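Local structure of putative aldolase (Bacteroides vulgatus ATCC 8482, 3DXI) at residues L10-Y15 with M222-G227; N18-S23 with K51-K56; L41-R46 with I76-N81; N270-L275 with E285-V290. The protein is a putative aldolase whose specific function is unassigned, with an N-terminal domain folded as a TIM barrel and related to the HMGL-like family. One frame throughout, in Å; residues are numbered along the deposited sequence.

Interaction 1. Residues L10-Y15 with M222-G227; sequences LRDGGY and MGRGAG
The aliphatic root of Arg224 lies over one face of the Tyr15 ring, with CB 3.9 Å from the ring centroid and only 11° off its normal. The guanidinium then turns across the same ring at nearly a right angle (planes 87° apart). It presents an edge, with NE 3.1 Å from Tyr15 CD1. One guanidinium face carries water 1, placed toward its rim. This hook comes from Arg224 CG sitting between its backbone N and carbonyl carbon (chi1 53°) and from a second bend at chi3. Asp12 OD1 is 4.1 Å from Arg224 NH1 but well out of the guanidinium plane, so the two meet as charges alone. The carboxylate is instead paired with Arg11 NH1, whose guanidinium also reaches Glu42. Selenomethionine Met222 runs extended past Gly13: its CG comes 3.5 Å from Gly13 CA and its CE 3.3 Å from Gly13 O. Gly223 CA points a C-H at Asp12 O. Within the type II' turn from Arg224 to Gly227, Arg224 O and Ala226 N bond to the side-chain amide of Gln283. Water 1 donates to Asp12 O (2.7 Å), more weakly to Asp12 OD1, and accepts from Arg224 N (3.0 Å), so the polar link between the segments after the first and eighth barrel strands runs through one water, beside a C-H...O contact, a CH-pi contact and a loose attraction of charges.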
loop_
_atom_site.group_PDB
_atom_site.type_symbol
_atom_site.label_atom_id
_atom_site.label_comp_id
_atom_site.label_asym_id
_atom_site.label_seq_id
_atom_site.Cartn_x
_atom_site.Cartn_y
_atom_site.Cartn_z
ATOM N N LEU A 10 14.242 11.770 9.215
ATOM C CA LEU A 10 15.295 11.646 10.230
ATOM C C LEU A 10 14.809 11.388 11.654
ATOM O O LEU A 10 15.421 10.613 12.394
ATOM C CB LEU A 10 16.188 12.893 10.225
ATOM C CG LEU A 10 16.893 13.229 8.906
ATOM C CD1 LEU A 10 17.804 14.430 9.109
ATOM C CD2 LEU A 10 17.699 12.027 8.422
ATOM N N ARG A 11 13.715 12.042 12.036
ATOM C CA ARG A 11 13.163 11.896 13.378
ATOM C C ARG A 11 12.525 10.527 13.591
ATOM O O ARG A 11 12.759 9.865 14.603
ATOM C CB ARG A 11 12.121 12.997 13.635
ATOM C CG ARG A 11 11.579 13.058 15.065
ATOM C CD ARG A 11 10.467 12.044 15.318
ATOM N NE ARG A 11 9.236 12.367 14.596
ATOM C CZ ARG A 11 8.123 11.643 14.662
ATOM N NH1 ARG A 11 8.080 10.551 15.413
ATOM N NH2 ARG A 11 7.046 12.014 13.983
ATOM N N ASP A 12 11.725 10.107 12.619
ATOM C CA ASP A 12 11.020 8.839 12.689
ATOM C C ASP A 12 11.839 7.645 12.213
ATOM O O ASP A 12 11.625 6.520 12.664
ATOM C CB ASP A 12 9.732 8.953 11.877
ATOM C CG ASP A 12 8.521 8.471 12.638
ATOM O OD1 ASP A 12 8.576 8.406 13.887
ATOM O OD2 ASP A 12 7.506 8.170 11.980
ATOM N N GLY A 13 12.781 7.885 11.310
ATOM C CA GLY A 13 13.596 6.795 10.806
ATOM C C GLY A 13 14.855 6.529 11.616
ATOM O O GLY A 13 15.487 5.484 11.451
ATOM N N GLY A 14 15.212 7.472 12.491
ATOM C CA GLY A 14 16.406 7.330 13.310
ATOM C C GLY A 14 16.415 6.090 14.189
ATOM O O GLY A 14 17.470 5.627 14.617
ATOM N N TYR A 15 15.232 5.552 14.455
ATOM C CA TYR A 15 15.077 4.360 15.277
ATOM C C TYR A 15 16.128 3.289 14.961
ATOM O O TYR A 15 16.803 2.774 15.856
ATOM C CB TYR A 15 13.680 3.787 15.042
ATOM C CG TYR A 15 13.358 2.524 15.808
ATOM C CD1 TYR A 15 12.818 2.585 17.093
ATOM C CD2 TYR A 15 13.565 1.266 15.238
ATOM C CE1 TYR A 15 12.487 1.425 17.788
ATOM C CE2 TYR A 15 13.240 0.099 15.925
ATOM C CZ TYR A 15 12.700 0.189 17.198
ATOM O OH TYR A 15 12.364 -0.957 17.879
HETATM N N MSE A 222 10.330 5.270 5.615
HETATM C CA MSE A 222 11.216 4.945 6.732
HETATM C C MSE A 222 10.576 5.279 8.074
HETATM O O MSE A 222 10.121 6.403 8.309
HETATM C CB MSE A 222 12.550 5.688 6.589
HETATM C CG MSE A 222 13.599 5.305 7.629
HETATM SE SE MSE A 222 15.280 6.240 7.339
HETATM C CE MSE A 222 16.485 5.074 8.315
ATOM N N GLY A 223 10.552 4.279 8.948
ATOM C CA GLY A 223 9.965 4.420 10.266
ATOM C C GLY A 223 9.983 3.041 10.893
ATOM O O GLY A 223 10.190 2.054 10.191
ATOM N N ARG A 224 9.775 2.951 12.199
ATOM C CA ARG A 224 9.802 1.644 12.844
ATOM C C ARG A 224 8.667 0.740 12.359
ATOM O O ARG A 224 7.582 1.212 11.996
ATOM C CB ARG A 224 9.756 1.798 14.372
ATOM C CG ARG A 224 8.608 2.641 14.899
ATOM C CD ARG A 224 8.646 2.717 16.430
ATOM N NE ARG A 224 9.800 3.458 16.946
ATOM C CZ ARG A 224 9.831 4.778 17.120
ATOM N NH1 ARG A 224 8.767 5.516 16.819
ATOM N NH2 ARG A 224 10.922 5.363 17.604
ATOM N N GLY A 225 8.938 -0.562 12.339
ATOM C CA GLY A 225 7.944 -1.527 11.902
ATOM C C GLY A 225 7.507 -1.375 10.458
ATOM O O GLY A 225 8.336 -1.364 9.541
ATOM N N ALA A 226 6.195 -1.258 10.263
ATOM C CA ALA A 226 5.611 -1.118 8.933
ATOM C C ALA A 226 5.920 0.245 8.325
ATOM O O ALA A 226 5.738 0.457 7.128
ATOM C CB ALA A 226 4.104 -1.336 8.998
ATOM N N GLY A 227 6.369 1.174 9.159
ATOM C CA GLY A 227 6.722 2.490 8.661
ATOM C C GLY A 227 5.592 3.470 8.432
ATOM O O GLY A 227 4.460 3.249 8.863
HETATM O O HOH W 1 9.452 5.384 13.848
#

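Interaction 2. Residues N18-S23 with K51-K56; sequences NWDFNS and KEYMGK
Tyr53 CG stands anti to its backbone N (chi1 179°) and Asp20 CG anti to its carbonyl carbon (chi1 -81°), which brings phenol and carboxylate together from opposite directions. Tyr53 OH donates to the syn lone pair of Asp20 OD2 at a short 2.5 Å. The other oxygen, OD1, takes Lys56 N at 3.0 Å from above the carboxylate plane, so this one acid ties a side chain and a backbone amide of 51-56 to its own loop. Asn18 lays CB 3.6 Å from Tyr53 CE2, its amide turned 80° to the ring. The bend of selenomethionine Met54 at chi3 carries CE over the Trp19 six-membered ring, 3.7 Å from its centroid, while SE stays obliquely placed in a Met-aromatic contact. Trp19 is steadied elsewhere too, NE1 bonding Arg11 O and the ring meeting that of Tyr45 nearly perpendicularly. Two waters also link the segments: water 2 donates to Asn18 OD1 and Tyr53 O, and water 3 links Phe21 O with Lys56 NZ. Both segments are irregular and lie in the loops after the first and second strands; these are beta-alpha loops, on the C-terminal side of the strands of a TIM barrel.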
loop_
_atom_site.group_PDB
_atom_site.type_symbol
_atom_site.label_atom_id
_atom_site.label_comp_id
_atom_site.label_asym_id
_atom_site.label_seq_id
_atom_site.Cartn_x
_atom_site.Cartn_y
_atom_site.Cartn_z
ATOM N N ASN A 18 20.027 4.531 15.762
ATOM C CA ASN A 18 20.260 5.246 17.013
ATOM C C ASN A 18 20.211 6.734 16.720
ATOM O O ASN A 18 20.835 7.528 17.425
ATOM C CB ASN A 18 21.631 4.916 17.605
ATOM C CG ASN A 18 21.788 3.456 17.934
ATOM O OD1 ASN A 18 20.882 2.834 18.489
ATOM N ND2 ASN A 18 22.952 2.899 17.610
ATOM N N TRP A 19 19.477 7.103 15.671
ATOM C CA TRP A 19 19.351 8.498 15.272
ATOM C C TRP A 19 20.681 9.102 14.829
ATOM O O TRP A 19 20.888 10.313 14.896
ATOM C CB TRP A 19 18.734 9.320 16.410
ATOM C CG TRP A 19 17.258 9.096 16.516
ATOM C CD1 TRP A 19 16.278 9.740 15.807
ATOM C CD2 TRP A 19 16.595 8.081 17.284
ATOM N NE1 TRP A 19 15.053 9.182 16.079
ATOM C CE2 TRP A 19 15.217 8.162 16.981
ATOM C CE3 TRP A 19 17.034 7.106 18.191
ATOM C CZ2 TRP A 19 14.271 7.305 17.559
ATOM C CZ3 TRP A 19 16.094 6.254 18.764
ATOM C CH2 TRP A 19 14.728 6.358 18.444
ATOM N N ASP A 20 21.593 8.245 14.385
ATOM C CA ASP A 20 22.870 8.722 13.887
ATOM C C ASP A 20 22.783 8.724 12.375
ATOM O O ASP A 20 22.340 7.754 11.766
ATOM C CB ASP A 20 24.028 7.827 14.335
ATOM C CG ASP A 20 24.478 8.122 15.756
ATOM O OD1 ASP A 20 24.718 9.315 16.065
ATOM O OD2 ASP A 20 24.597 7.161 16.554
ATOM N N PHE A 21 23.177 9.841 11.783
ATOM C CA PHE A 21 23.175 10.007 10.342
ATOM C C PHE A 21 24.398 10.848 10.039
ATOM O O PHE A 21 24.572 11.923 10.613
ATOM C CB PHE A 21 21.915 10.739 9.876
ATOM C CG PHE A 21 20.657 9.919 9.975
ATOM C CD1 PHE A 21 20.451 8.830 9.133
ATOM C CD2 PHE A 21 19.676 10.239 10.908
ATOM C CE1 PHE A 21 19.279 8.073 9.219
ATOM C CE2 PHE A 21 18.507 9.491 11.002
ATOM C CZ PHE A 21 18.308 8.403 10.153
ATOM N N ASN A 22 25.250 10.347 9.156
ATOM C CA ASN A 22 26.464 11.051 8.771
ATOM C C ASN A 22 26.099 12.279 7.932
ATOM O O ASN A 22 25.060 12.296 7.265
ATOM C CB ASN A 22 27.369 10.089 8.003
ATOM C CG ASN A 22 27.826 8.915 8.867
ATOM O OD1 ASN A 22 27.995 7.789 8.384
ATOM N ND2 ASN A 22 28.040 9.180 10.153
ATOM N N SER A 23 26.949 13.303 7.978
ATOM C CA SER A 23 26.720 14.561 7.267
ATOM C C SER A 23 26.411 14.423 5.781
ATOM O O SER A 23 25.696 15.249 5.212
ATOM C CB SER A 23 27.921 15.500 7.443
ATOM O OG SER A 23 29.007 15.092 6.626
ATOM N N LYS A 51 19.381 7.093 29.462
ATOM C CA LYS A 51 20.142 6.017 30.091
ATOM C C LYS A 51 20.831 5.170 29.020
ATOM O O LYS A 51 22.021 4.874 29.112
ATOM C CB LYS A 51 19.220 5.138 30.944
ATOM C CG LYS A 51 19.942 3.993 31.638
ATOM C CD LYS A 51 18.987 3.118 32.432
ATOM C CE LYS A 51 19.737 1.996 33.137
ATOM N NZ LYS A 51 18.825 1.104 33.914
ATOM N N GLU A 52 20.077 4.776 28.003
ATOM C CA GLU A 52 20.649 3.993 26.920
ATOM C C GLU A 52 21.054 4.927 25.786
ATOM O O GLU A 52 20.427 5.968 25.570
ATOM C CB GLU A 52 19.648 2.944 26.439
ATOM C CG GLU A 52 19.445 1.838 27.454
ATOM C CD GLU A 52 18.607 0.697 26.922
ATOM O OE1 GLU A 52 18.476 0.586 25.685
ATOM O OE2 GLU A 52 18.093 -0.095 27.742
ATOM N N TYR A 53 22.112 4.561 25.073
ATOM C CA TYR A 53 22.619 5.378 23.979
ATOM C C TYR A 53 21.585 5.880 22.973
ATOM O O TYR A 53 20.729 5.133 22.490
ATOM C CB TYR A 53 23.712 4.624 23.210
ATOM C CG TYR A 53 24.268 5.397 22.030
ATOM C CD1 TYR A 53 25.052 6.532 22.222
ATOM C CD2 TYR A 53 23.995 5.001 20.718
ATOM C CE1 TYR A 53 25.549 7.257 21.143
ATOM C CE2 TYR A 53 24.492 5.721 19.626
ATOM C CZ TYR A 53 25.265 6.848 19.850
ATOM O OH TYR A 53 25.739 7.580 18.789
HETATM N N MSE A 54 21.688 7.169 22.675
HETATM C CA MSE A 54 20.857 7.830 21.685
HETATM C C MSE A 54 21.840 8.652 20.872
HETATM O O MSE A 54 22.703 9.310 21.441
HETATM C CB MSE A 54 19.829 8.758 22.333
HETATM C CG MSE A 54 18.589 8.048 22.824
HETATM SE SE MSE A 54 17.045 9.212 22.768
HETATM C CE MSE A 54 16.749 9.185 20.859
ATOM N N GLY A 55 21.710 8.611 19.551
ATOM C CA GLY A 55 22.616 9.352 18.687
ATOM C C GLY A 55 22.296 10.815 18.430
ATOM O O GLY A 55 21.389 11.398 19.030
ATOM N N LYS A 56 23.058 11.398 17.511
ATOM C CA LYS A 56 22.933 12.797 17.133
ATOM C C LYS A 56 21.520 13.371 17.094
ATOM O O LYS A 56 21.207 14.298 17.843
ATOM C CB LYS A 56 23.612 13.037 15.777
ATOM C CG LYS A 56 23.418 14.453 15.228
ATOM C CD LYS A 56 24.461 14.801 14.177
ATOM C CE LYS A 56 25.848 14.885 14.807
ATOM N NZ LYS A 56 26.903 15.285 13.823
HETATM O O HOH W 2 18.980 4.408 20.295
HETATM O O HOH W 3 25.282 14.298 11.239
#

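Interaction 3. Residues L41-R46 with I76-N81; sequences LEVGYR and IAIMLN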
loop_
_atom_site.group_PDB
_atom_site.type_symbol
_atom_site.label_atom_id
_atom_site.label_comp_id
_atom_site.label_asym_id
_atom_site.label_seq_id
_atom_site.Cartn_x
_atom_site.Cartn_y
_atom_site.Cartn_z
ATOM N N LEU A 41 10.147 20.225 7.887
ATOM C CA LEU A 41 11.076 19.124 8.052
ATOM C C LEU A 41 11.302 18.926 9.548
ATOM O O LEU A 41 11.850 19.802 10.214
ATOM C CB LEU A 41 12.419 19.436 7.383
ATOM C CG LEU A 41 12.454 19.939 5.937
ATOM C CD1 LEU A 41 13.901 20.161 5.529
ATOM C CD2 LEU A 41 11.786 18.934 5.009
ATOM N N GLU A 42 10.858 17.789 10.077
ATOM C CA GLU A 42 11.060 17.483 11.488
ATOM C C GLU A 42 12.307 16.615 11.478
ATOM O O GLU A 42 12.252 15.428 11.153
ATOM C CB GLU A 42 9.872 16.713 12.042
ATOM C CG GLU A 42 9.972 16.428 13.515
ATOM C CD GLU A 42 8.695 15.841 14.041
ATOM O OE1 GLU A 42 8.276 14.790 13.510
ATOM O OE2 GLU A 42 8.108 16.429 14.976
ATOM N N VAL A 43 13.428 17.227 11.841
ATOM C CA VAL A 43 14.730 16.580 11.795
ATOM C C VAL A 43 15.174 15.734 12.980
ATOM O O VAL A 43 16.163 14.997 12.877
ATOM C CB VAL A 43 15.814 17.635 11.517
ATOM C CG1 VAL A 43 15.488 18.377 10.215
ATOM C CG2 VAL A 43 15.891 18.616 12.681
ATOM N N GLY A 44 14.472 15.832 14.102
ATOM C CA GLY A 44 14.873 15.039 15.248
ATOM C C GLY A 44 14.226 15.413 16.561
ATOM O O GLY A 44 13.291 16.213 16.610
ATOM N N TYR A 45 14.742 14.818 17.629
ATOM C CA TYR A 45 14.255 15.043 18.981
ATOM C C TYR A 45 15.222 15.921 19.761
ATOM O O TYR A 45 16.383 16.095 19.371
ATOM C CB TYR A 45 14.160 13.711 19.739
ATOM C CG TYR A 45 13.086 12.752 19.272
ATOM C CD1 TYR A 45 11.791 12.829 19.782
ATOM C CD2 TYR A 45 13.368 11.760 18.330
ATOM C CE1 TYR A 45 10.797 11.941 19.371
ATOM C CE2 TYR A 45 12.379 10.861 17.904
ATOM C CZ TYR A 45 11.098 10.961 18.434
ATOM O OH TYR A 45 10.113 10.097 18.035
ATOM N N ARG A 46 14.714 16.478 20.856
ATOM C CA ARG A 46 15.510 17.242 21.803
ATOM C C ARG A 46 15.228 16.371 23.036
ATOM O O ARG A 46 14.080 16.021 23.298
ATOM C CB ARG A 46 14.977 18.667 21.992
ATOM C CG ARG A 46 15.399 19.668 20.908
ATOM C CD ARG A 46 16.903 19.971 20.923
ATOM N NE ARG A 46 17.304 20.888 21.993
ATOM C CZ ARG A 46 18.559 21.283 22.216
ATOM N NH1 ARG A 46 19.547 20.845 21.440
ATOM N NH2 ARG A 46 18.837 22.103 23.225
ATOM N N ILE A 76 11.743 24.339 10.002
ATOM C CA ILE A 76 12.336 23.233 10.743
ATOM C C ILE A 76 11.609 22.957 12.054
ATOM O O ILE A 76 11.210 23.880 12.771
ATOM C CB ILE A 76 13.823 23.529 11.060
ATOM C CG1 ILE A 76 14.599 23.778 9.766
ATOM C CG2 ILE A 76 14.439 22.369 11.832
ATOM C CD1 ILE A 76 14.694 22.570 8.868
ATOM N N ALA A 77 11.446 21.679 12.365
ATOM C CA ALA A 77 10.787 21.284 13.594
ATOM C C ALA A 77 11.571 20.182 14.291
ATOM O O ALA A 77 12.345 19.458 13.661
ATOM C CB ALA A 77 9.375 20.788 13.292
ATOM N N ILE A 78 11.383 20.084 15.603
ATOM C CA ILE A 78 11.987 19.019 16.388
ATOM C C ILE A 78 10.827 18.523 17.250
ATOM O O ILE A 78 9.819 19.220 17.407
ATOM C CB ILE A 78 13.171 19.501 17.292
ATOM C CG1 ILE A 78 12.675 20.456 18.379
ATOM C CG2 ILE A 78 14.271 20.118 16.428
ATOM C CD1 ILE A 78 12.174 19.750 19.626
HETATM N N MSE A 79 10.957 17.325 17.801
HETATM C CA MSE A 79 9.894 16.772 18.620
HETATM C C MSE A 79 10.325 16.531 20.060
HETATM O O MSE A 79 11.497 16.262 20.334
HETATM C CB MSE A 79 9.397 15.461 17.996
HETATM C CG MSE A 79 8.417 14.682 18.854
HETATM SE SE MSE A 79 7.620 13.193 17.904
HETATM C CE MSE A 79 6.164 14.162 17.064
ATOM N N LEU A 80 9.358 16.644 20.966
ATOM C CA LEU A 80 9.560 16.410 22.390
ATOM C C LEU A 80 8.543 15.361 22.821
ATOM O O LEU A 80 7.382 15.419 22.411
ATOM C CB LEU A 80 9.291 17.678 23.202
ATOM C CG LEU A 80 10.216 18.889 23.107
ATOM C CD1 LEU A 80 9.650 20.011 23.971
ATOM C CD2 LEU A 80 11.618 18.503 23.572
ATOM N N ASN A 81 8.973 14.402 23.632
ATOM C CA ASN A 81 8.063 13.383 24.142
ATOM C C ASN A 81 7.452 13.958 25.428
ATOM O O ASN A 81 8.154 14.153 26.422
ATOM C CB ASN A 81 8.821 12.087 24.450
ATOM C CG ASN A 81 9.244 11.334 23.191
ATOM O OD1 ASN A 81 10.295 10.691 23.165
ATOM N ND2 ASN A 81 8.418 11.395 22.154
HETATM O O HOH W 4 7.963 9.681 20.004
HETATM O O HOH W 5 11.719 14.707 24.568
#
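Ala77 N donates to Leu41 O (2.9 Å), and three more backbone bonds follow: Val43 N to Ala77 O, Met79 N to Gly44 O (2.8 Å) and Arg46 N to Met79 O. Between the parallel pairs Glu42-Ala77 and Tyr45-Met79, Val43 and Gly44 stand opposite the single residue Ile78, a beta bulge in 41-46. Several C-H groups add to the weave, among them Tyr45 CA, 3.3 Å from Met79 O. Aromatic and sulfur packing occupies the face bearing Glu42, Ala77, Tyr45 and Met79. Tyr45 and selenomethionine Met79 lie side by side, pointing the same way, with Tyr45 CE1 3.7 Å from Met79 CG and SE oblique to the ring, a Met-aromatic contact. The Met79 chain bends at chi3 (-86°) and returns CE to 3.6 Å from Glu42 OE2. Glu42 OE1 itself forms salt bridges with Arg11 and Arg105 inside the barrel. Apolar contacts lie on the other face, that of Leu41, Ile76 and Ile78: Leu41 CB meets Ile76 CD1, and Arg46 CG lies 3.5 Å from Ile78 CD1 before its guanidinium leaves for Leu93 O. Helices 23-34 and 62-71 cover Leu41, Val43 and Ile76. Water links the C-terminal ends, water 4 joining Tyr45 OH to Asn81 ND2 and water 5 joining Arg46 O to Asn81 N. Adjacent parallel strands at 43°, connected through helices 56-59 and 62-71, form one beta-alpha-beta crossover of the TIM barrel.

Interaction 4. Residues N270-L275 with E285-V290; sequences NLPYML and EVMDWV
A helical hairpin outside the barrel brings Pro272 and Tyr273 against Val286, Met287 and Val290. The two short helical segments run roughly antiparallel, at 138°, with axes 9.0 Å apart. Pro272 is the central piece on its side. Its CG and CB both lie 4.0 Å from Val290 CG2, the two side chains crossing at about a right angle, and its carbonyl O comes 3.4 Å from Val286 CG1. Selenomethionine Met287 flanks the same proline: its chain leaves anti to the backbone N, then folds at chi2 (61°), which turns SE back until it is 4.3 Å from Pro272 CB. The stem of that chain passes Tyr273, with Met287 CB 4.0 Å from Tyr273 CE1 and Met287 CG 3.9 Å from Tyr273 OH. SE sits oblique to the phenol ring, a Met-aromatic contact.

The hairpin belongs to the helices that follow the eight-stranded barrel in sequence, and its first member starts at a side-chain N-cap. Asn270 OD1 accepts from Tyr273 N at 3.0 Å, the donor tilted slightly from the amide carbonyl plane, so the residue that packs on Met287 is also fixed through its backbone at the helix start. The Tyr273 side chain also rests on Ala226 and Asn196, in barrel loops. Leu275 and Val290 both touch Phe297 of helix 297-302, which adds a further helix to the apolar cluster. Leu271, Met274 and Leu275 pack on Thr236, Glu232 and Phe248 of the second subunit, so helix 271-278 also takes part in the dimer contact.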
loop_
_atom_site.group_PDB
_atom_site.type_symbol
_atom_site.label_atom_id
_atom_site.label_comp_id
_atom_site.label_asym_id
_atom_site.label_seq_id
_atom_site.Cartn_x
_atom_site.Cartn_y
_atom_site.Cartn_z
ATOM N N ASN A 270 4.291 -6.404 6.995
ATOM C CA ASN A 270 4.380 -7.845 6.803
ATOM C C ASN A 270 3.207 -8.444 7.577
ATOM O O ASN A 270 2.467 -7.703 8.223
ATOM C CB ASN A 270 5.724 -8.402 7.305
ATOM C CG ASN A 270 6.114 -7.876 8.677
ATOM O OD1 ASN A 270 5.314 -7.870 9.610
ATOM N ND2 ASN A 270 7.369 -7.449 8.806
ATOM N N LEU A 271 3.035 -9.762 7.537
ATOM C CA LEU A 271 1.882 -10.365 8.211
ATOM C C LEU A 271 1.747 -9.984 9.681
ATOM O O LEU A 271 0.648 -9.690 10.137
ATOM C CB LEU A 271 1.876 -11.890 8.046
ATOM C CG LEU A 271 0.643 -12.589 8.645
ATOM C CD1 LEU A 271 -0.633 -11.927 8.126
ATOM C CD2 LEU A 271 0.656 -14.078 8.295
ATOM N N PRO A 272 2.854 -10.000 10.446
ATOM C CA PRO A 272 2.775 -9.628 11.862
ATOM C C PRO A 272 2.296 -8.180 12.027
ATOM O O PRO A 272 1.475 -7.879 12.899
ATOM C CB PRO A 272 4.210 -9.798 12.341
ATOM C CG PRO A 272 4.701 -10.933 11.504
ATOM C CD PRO A 272 4.174 -10.577 10.134
ATOM N N TYR A 273 2.819 -7.285 11.187
ATOM C CA TYR A 273 2.429 -5.878 11.249
ATOM C C TYR A 273 1.044 -5.638 10.673
ATOM O O TYR A 273 0.367 -4.685 11.059
ATOM C CB TYR A 273 3.468 -4.989 10.552
ATOM C CG TYR A 273 4.797 -4.978 11.273
ATOM C CD1 TYR A 273 4.848 -4.977 12.663
ATOM C CD2 TYR A 273 5.999 -4.957 10.573
ATOM C CE1 TYR A 273 6.066 -4.957 13.345
ATOM C CE2 TYR A 273 7.227 -4.936 11.243
ATOM C CZ TYR A 273 7.248 -4.935 12.633
ATOM O OH TYR A 273 8.438 -4.907 13.322
HETATM N N MSE A 274 0.612 -6.492 9.751
HETATM C CA MSE A 274 -0.730 -6.346 9.195
HETATM C C MSE A 274 -1.706 -6.715 10.307
HETATM O O MSE A 274 -2.735 -6.061 10.493
HETATM C CB MSE A 274 -0.949 -7.301 8.015
HETATM C CG MSE A 274 -0.236 -6.896 6.734
HETATM SE SE MSE A 274 -0.221 -8.301 5.411
HETATM C CE MSE A 274 1.380 -7.812 4.435
ATOM N N LEU A 275 -1.377 -7.783 11.035
ATOM C CA LEU A 275 -2.221 -8.255 12.128
ATOM C C LEU A 275 -2.338 -7.212 13.234
ATOM O O LEU A 275 -3.425 -6.970 13.747
ATOM C CB LEU A 275 -1.672 -9.568 12.699
ATOM C CG LEU A 275 -1.874 -10.813 11.825
ATOM C CD1 LEU A 275 -1.020 -11.958 12.329
ATOM C CD2 LEU A 275 -3.346 -11.198 11.826
ATOM N N GLU A 285 4.449 -5.294 20.247
ATOM C CA GLU A 285 3.880 -6.368 21.049
ATOM C C GLU A 285 3.783 -7.607 20.162
ATOM O O GLU A 285 4.322 -8.666 20.488
ATOM C CB GLU A 285 2.480 -5.989 21.543
ATOM C CG GLU A 285 2.212 -6.368 22.995
ATOM C CD GLU A 285 0.736 -6.418 23.334
ATOM O OE1 GLU A 285 -0.027 -5.566 22.833
ATOM O OE2 GLU A 285 0.340 -7.307 24.117
ATOM N N VAL A 286 3.112 -7.460 19.021
ATOM C CA VAL A 286 2.919 -8.572 18.097
ATOM C C VAL A 286 4.194 -9.199 17.545
ATOM O O VAL A 286 4.331 -10.421 17.562
ATOM C CB VAL A 286 2.003 -8.165 16.918
ATOM C CG1 VAL A 286 1.860 -9.323 15.938
ATOM C CG2 VAL A 286 0.633 -7.782 17.446
HETATM N N MSE A 287 5.127 -8.387 17.057
HETATM C CA MSE A 287 6.367 -8.930 16.506
HETATM C C MSE A 287 7.163 -9.661 17.590
HETATM O O MSE A 287 7.906 -10.603 17.300
HETATM C CB MSE A 287 7.204 -7.810 15.891
HETATM C CG MSE A 287 8.516 -8.264 15.278
HETATM SE SE MSE A 287 8.277 -9.539 13.820
HETATM C CE MSE A 287 9.016 -11.125 14.702
ATOM N N ASP A 288 7.013 -9.238 18.840
ATOM C CA ASP A 288 7.726 -9.915 19.917
ATOM C C ASP A 288 7.094 -11.278 20.143
ATOM O O ASP A 288 7.790 -12.245 20.451
ATOM C CB ASP A 288 7.699 -9.085 21.207
ATOM C CG ASP A 288 8.541 -7.820 21.104
ATOM O OD1 ASP A 288 9.590 -7.860 20.419
ATOM O OD2 ASP A 288 8.163 -6.792 21.712
ATOM N N TRP A 289 5.776 -11.361 19.978
ATOM C CA TRP A 289 5.075 -12.632 20.144
ATOM C C TRP A 289 5.540 -13.620 19.079
ATOM O O TRP A 289 5.872 -14.766 19.388
ATOM C CB TRP A 289 3.559 -12.435 20.039
ATOM C CG TRP A 289 2.946 -11.785 21.246
ATOM C CD1 TRP A 289 3.483 -11.718 22.503
ATOM C CD2 TRP A 289 1.642 -11.191 21.337
ATOM N NE1 TRP A 289 2.593 -11.126 23.369
ATOM C CE2 TRP A 289 1.457 -10.793 22.680
ATOM C CE3 TRP A 289 0.613 -10.960 20.415
ATOM C CZ2 TRP A 289 0.281 -10.178 23.124
ATOM C CZ3 TRP A 289 -0.560 -10.349 20.857
ATOM C CH2 TRP A 289 -0.712 -9.963 22.202
ATOM N N VAL A 290 5.558 -13.172 17.823
ATOM C CA VAL A 290 6.008 -14.018 16.720
ATOM C C VAL A 290 7.397 -14.542 17.073
ATOM O O VAL A 290 7.814 -15.607 16.616
ATOM C CB VAL A 290 6.087 -13.223 15.400
ATOM C CG1 VAL A 290 6.547 -14.135 14.270
ATOM C CG2 VAL A 290 4.724 -12.620 15.077
#

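Overall arrangement
Interaction 3 is barrel core and interaction 1 is buried among the loops beside it, whereas interactions 2 and 4 are surface contacts. Regular backbone bonding dominates the strand pair; a bridging water, with CH-pi and selenomethionine packing, joins 10-15 to 222-227; a carboxylate with two donors binds the loops of interaction 2; and interaction 4 is apolar packing between helices. The first three are continuous: Arg11 forms a salt bridge with Glu42 of interaction 3, and Trp19 of interaction 2 reaches both Arg11 and Tyr45. Interaction 1 also touches interaction 4, through Gly225 and Ala226 on Tyr273. Interactions 3 and 4 lie on opposite sides of the chain's centre, their own centres about 28 Å apart.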